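PDB 2I58: sugar ABC transporter, sugar-binding protein from Streptococcus pneumoniae, which probably captures raffinose-type oligosaccharides outside the cell and hands them to the membrane components of an ABC transporter for uptake. Local coordinates for residues F11-E16 against E47-R52. Numbering follows the deposited sequence.
Sequences FNQKKE and EVLKTR. With GLC (alpha-D-glucopyranose), chain C; FRU (beta-D-fructofuranose), chain B.
Phe11 meets Leu49 where strand 6-11 of the parallel part of a periplasmic-binding-protein sheet, followed by a sugar-binding loop, is covered by helix 45-54. Packing is closest at the ring: Phe11 CE2 lies 3.5 Å from Leu49 CB, and with CG anti to the backbone N (chi1 -171°) the ring reaches the helix obliquely. Phe11 takes the largest share of the 192 Å² buried between the segments, and Leu49 the next; Phe11 also touches Pro59 and Leu49 also touches Val62, both later in the same chain.

The margins are looser. Val48, partly exposed, brings CG1 only to 4.4 Å from Phe11 CZ. Arg52 NH1 is 4.2 Å from Phe11 CD1, its guanidinium plane turned 87° from the ring; the charge is instead paired in salt bridges to Glu9 and Asp57, which probably help to hold the guanidinium beside the ring.

Towards the sugar, the Gln13 side chain crosses Leu49 at about a right angle, with NE2 near the methyl CD2. Its amide serves two partners, NE2 donating to Asn63 O while OE1 accepts from fructose O4 at 3.0 Å, which ties the helix-facing side of the loop to the ligand.

Asn12 OD1 receives Lys14 N, an Asx turn, with the donor well above the carbonyl plane. From this turn onward the loop binds glucose without touching the helix: Glu16 OE2 accepts from glucose O2, and Lys14 NZ donates to glucose O3 at 2.7 Å.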
ATOM      1  N   PHE A  11       3.875  14.485  10.885  1.00 51.61           N
ATOM      2  CA  PHE A  11       3.223  14.660   9.572  1.00 51.67           C
ATOM      3  C   PHE A  11       2.658  13.357   9.021  1.00 50.54           C
ATOM      4  O   PHE A  11       3.350  12.592   8.294  1.00 49.36           O
ATOM      5  CB  PHE A  11       4.189  15.221   8.559  1.00 52.17           C
ATOM      6  CG  PHE A  11       3.545  15.634   7.240  1.00 52.59           C
ATOM      7  CD1 PHE A  11       2.897  16.861   7.122  1.00 54.58           C
ATOM      8  CD2 PHE A  11       3.671  14.831   6.104  1.00 50.05           C
ATOM      9  CE1 PHE A  11       2.363  17.252   5.919  1.00 55.59           C
ATOM     10  CE2 PHE A  11       3.141  15.222   4.888  1.00 50.11           C
ATOM     11  CZ  PHE A  11       2.488  16.419   4.795  1.00 54.15           C
ATOM     12  N   ASN A  12       1.389  13.135   9.366  1.00 50.40           N
ATOM     13  CA  ASN A  12       0.729  11.906   9.116  1.00 48.71           C
ATOM     14  C   ASN A  12       0.316  11.896   7.656  1.00 49.41           C
ATOM     15  O   ASN A  12      -0.106  12.935   7.127  1.00 51.16           O
ATOM     16  CB  ASN A  12      -0.502  11.777  10.009  1.00 49.56           C
ATOM     17  CG  ASN A  12      -1.150  10.411   9.901  1.00 48.31           C
ATOM     18  OD1 ASN A  12      -0.457   9.403   9.854  1.00 45.04           O
ATOM     19  ND2 ASN A  12      -2.465  10.377   9.813  1.00 49.08           N
ATOM     20  N   GLN A  13       0.503  10.730   7.010  1.00 47.66           N
ATOM     21  CA  GLN A  13      -0.121  10.420   5.724  1.00 48.15           C
ATOM     22  C   GLN A  13      -1.046   9.201   5.862  1.00 48.32           C
ATOM     23  O   GLN A  13      -1.525   8.680   4.873  1.00 49.03           O
ATOM     24  CB  GLN A  13       0.915  10.081   4.657  1.00 47.39           C
ATOM     25  CG  GLN A  13       1.865  11.189   4.209  1.00 46.47           C
ATOM     26  CD  GLN A  13       2.706  10.760   2.990  1.00 45.64           C
ATOM     27  OE1 GLN A  13       2.176  10.460   1.901  1.00 49.30           O
ATOM     28  NE2 GLN A  13       4.013  10.761   3.159  1.00 42.86           N
ATOM     29  N   LYS A  14      -1.306   8.716   7.061  1.00 47.76           N
ATOM     30  CA  LYS A  14      -2.131   7.524   7.152  1.00 48.51           C
ATOM     31  C   LYS A  14      -3.540   7.825   7.758  1.00 51.91           C
ATOM     32  O   LYS A  14      -3.741   7.811   8.978  1.00 51.66           O
ATOM     33  CB  LYS A  14      -1.343   6.455   7.891  1.00 46.28           C
ATOM     34  CG  LYS A  14      -2.068   5.165   7.973  1.00 47.10           C
ATOM     35  CD  LYS A  14      -1.143   3.972   7.771  1.00 44.84           C
ATOM     36  CE  LYS A  14      -1.957   2.711   7.729  1.00 43.21           C
ATOM     37  NZ  LYS A  14      -2.705   2.636   6.465  1.00 45.83           N
ATOM     38  N   LYS A  15      -4.497   8.071   6.860  1.00 55.78           N
ATOM     39  CA  LYS A  15      -5.789   8.701   7.160  1.00 60.13           C
ATOM     40  C   LYS A  15      -6.866   7.810   7.771  1.00 60.92           C
ATOM     41  O   LYS A  15      -7.630   8.224   8.623  1.00 62.28           O
ATOM     42  CB  LYS A  15      -6.357   9.290   5.864  1.00 63.57           C
ATOM     43  CG  LYS A  15      -5.616  10.567   5.406  1.00 67.35           C
ATOM     44  CD  LYS A  15      -6.345  11.364   4.274  1.00 73.16           C
ATOM     45  CE  LYS A  15      -5.437  12.473   3.677  1.00 75.31           C
ATOM     46  NZ  LYS A  15      -4.781  13.385   4.711  1.00 75.73           N
ATOM     47  N   GLU A  16      -6.956   6.595   7.271  1.00 60.39           N
ATOM     48  CA  GLU A  16      -7.788   5.555   7.861  1.00 60.58           C
ATOM     49  C   GLU A  16      -7.595   5.488   9.384  1.00 58.92           C
ATOM     50  O   GLU A  16      -8.549   5.170  10.116  1.00 60.52           O
ATOM     51  CB  GLU A  16      -7.422   4.178   7.262  1.00 59.52           C
ATOM     52  CG  GLU A  16      -7.633   4.052   5.755  1.00 60.51           C
ATOM     53  CD  GLU A  16      -6.404   4.403   4.887  1.00 58.00           C
ATOM     54  OE1 GLU A  16      -5.313   4.718   5.406  1.00 51.59           O
ATOM     55  OE2 GLU A  16      -6.553   4.347   3.654  1.00 58.53           O
ATOM     56  N   GLU A  47       2.602  15.785  -1.847  1.00 72.94           N
ATOM     57  CA  GLU A  47       3.069  17.030  -2.465  1.00 75.94           C
ATOM     58  C   GLU A  47       3.282  18.144  -1.487  1.00 75.91           C
ATOM     59  O   GLU A  47       4.236  18.903  -1.611  1.00 76.85           O
ATOM     60  CB  GLU A  47       2.016  17.545  -3.436  1.00 79.55           C
ATOM     61  CG  GLU A  47       1.705  16.601  -4.569  1.00 82.79           C
ATOM     62  CD  GLU A  47       2.918  16.358  -5.460  1.00 85.85           C
ATOM     63  OE1 GLU A  47       3.366  17.332  -6.130  1.00 88.34           O
ATOM     64  OE2 GLU A  47       3.422  15.195  -5.466  1.00 85.45           O
ATOM     65  N   VAL A  48       2.353  18.299  -0.551  1.00 75.29           N
ATOM     66  CA  VAL A  48       2.531  19.295   0.503  1.00 75.08           C
ATOM     67  C   VAL A  48       3.863  19.001   1.222  1.00 71.97           C
ATOM     68  O   VAL A  48       4.611  19.901   1.535  1.00 73.82           O
ATOM     69  CB  VAL A  48       1.320  19.386   1.457  1.00 74.82           C
ATOM     70  CG1 VAL A  48       1.640  20.204   2.651  1.00 74.46           C
ATOM     71  CG2 VAL A  48       0.180  20.000   0.758  1.00 76.96           C
ATOM     72  N   LEU A  49       4.202  17.748   1.408  1.00 67.73           N
ATOM     73  CA  LEU A  49       5.493  17.419   2.028  1.00 65.43           C
ATOM     74  C   LEU A  49       6.678  17.740   1.112  1.00 66.57           C
ATOM     75  O   LEU A  49       7.715  18.157   1.590  1.00 66.55           O
ATOM     76  CB  LEU A  49       5.515  15.936   2.454  1.00 61.88           C
ATOM     77  CG  LEU A  49       6.850  15.335   2.826  1.00 59.05           C
ATOM     78  CD1 LEU A  49       7.370  16.042   4.021  1.00 59.49           C
ATOM     79  CD2 LEU A  49       6.701  13.841   3.079  1.00 57.23           C
ATOM     80  N   LYS A  50       6.524  17.517  -0.186  1.00 68.01           N
ATOM     81  CA  LYS A  50       7.593  17.749  -1.129  1.00 69.93           C
ATOM     82  C   LYS A  50       7.930  19.230  -1.155  1.00 73.80           C
ATOM     83  O   LYS A  50       9.104  19.574  -1.360  1.00 75.22           O
ATOM     84  CB  LYS A  50       7.232  17.260  -2.540  1.00 70.77           C
ATOM     85  CG  LYS A  50       7.515  15.765  -2.767  1.00 69.74           C
ATOM     86  CD  LYS A  50       6.911  15.114  -4.063  1.00 73.40           C
ATOM     87  CE  LYS A  50       7.849  15.227  -5.308  1.00 77.84           C
ATOM     88  NZ  LYS A  50       9.171  14.469  -5.227  1.00 76.38           N
ATOM     89  N   THR A  51       6.920  20.098  -0.962  1.00 75.88           N
ATOM     90  CA  THR A  51       7.126  21.564  -0.946  1.00 79.10           C
ATOM     91  C   THR A  51       7.913  21.999   0.290  1.00 78.49           C
ATOM     92  O   THR A  51       8.878  22.767   0.221  1.00 79.64           O
ATOM     93  CB  THR A  51       5.801  22.370  -0.901  1.00 81.24           C
ATOM     94  OG1 THR A  51       4.867  21.891  -1.874  1.00 80.33           O
ATOM     95  CG2 THR A  51       6.090  23.850  -1.147  1.00 83.68           C
ATOM     96  N   ARG A  52       7.459  21.500   1.427  1.00 75.88           N
ATOM     97  CA  ARG A  52       8.026  21.843   2.707  1.00 75.22           C
ATOM     98  C   ARG A  52       9.490  21.422   2.803  1.00 73.82           C
ATOM     99  O   ARG A  52      10.285  22.082   3.450  1.00 73.92           O
ATOM    100  CB  ARG A  52       7.184  21.201   3.809  1.00 72.80           C
ATOM    101  CG  ARG A  52       5.807  21.827   3.947  1.00 74.45           C
ATOM    102  CD  ARG A  52       5.028  21.229   5.086  1.00 73.77           C
ATOM    103  NE  ARG A  52       5.673  21.569   6.345  1.00 76.58           N
ATOM    104  CZ  ARG A  52       5.168  21.384   7.564  1.00 77.66           C
ATOM    105  NH1 ARG A  52       3.967  20.838   7.759  1.00 77.47           N
ATOM    106  NH2 ARG A  52       5.892  21.761   8.608  1.00 79.28           N
TER
HETATM  107  C1  GLC C   2      -2.504   5.027   0.890  1.00 44.49           C
HETATM  108  C2  GLC C   2      -3.295   4.660   2.122  1.00 42.73           C
HETATM  109  C3  GLC C   2      -2.412   4.700   3.312  1.00 41.86           C
HETATM  110  C4  GLC C   2      -1.167   3.855   3.073  1.00 43.74           C
HETATM  111  C5  GLC C   2      -0.484   4.222   1.751  1.00 46.56           C
HETATM  112  C6  GLC C   2       0.738   3.336   1.393  1.00 50.05           C
HETATM  113  O1  GLC C   2      -2.249   6.446   0.973  1.00 45.16           O
HETATM  114  O2  GLC C   2      -4.242   5.662   2.308  1.00 43.05           O
HETATM  115  O3  GLC C   2      -3.230   4.236   4.345  1.00 40.33           O
HETATM  116  O4  GLC C   2      -0.254   4.148   4.118  1.00 44.91           O
HETATM  117  O5  GLC C   2      -1.386   4.158   0.686  1.00 43.91           O
HETATM  118  O6  GLC C   2       1.192   3.799   0.199  1.00 50.80           O
HETATM  119  C1  FRU B   3      -3.872   7.713   0.049  1.00 50.65           C
HETATM  120  C2  FRU B   3      -2.376   7.570   0.210  1.00 48.99           C
HETATM  121  C3  FRU B   3      -1.925   8.951   0.653  1.00 48.10           C
HETATM  122  C4  FRU B   3      -0.522   9.057   0.096  1.00 47.35           C
HETATM  123  C5  FRU B   3      -0.615   8.338  -1.226  1.00 48.36           C
HETATM  124  C6  FRU B   3       0.720   7.651  -1.470  1.00 50.58           C
HETATM  125  O1  FRU B   3      -3.964   8.275  -1.274  1.00 56.39           O
HETATM  126  O3  FRU B   3      -1.907   9.036   2.071  1.00 50.75           O
HETATM  127  O4  FRU B   3      -0.109  10.412  -0.095  1.00 47.44           O
HETATM  128  O5  FRU B   3      -1.704   7.418  -1.100  1.00 48.87           O
HETATM  129  O6  FRU B   3       0.974   7.364  -2.883  1.00 57.31           O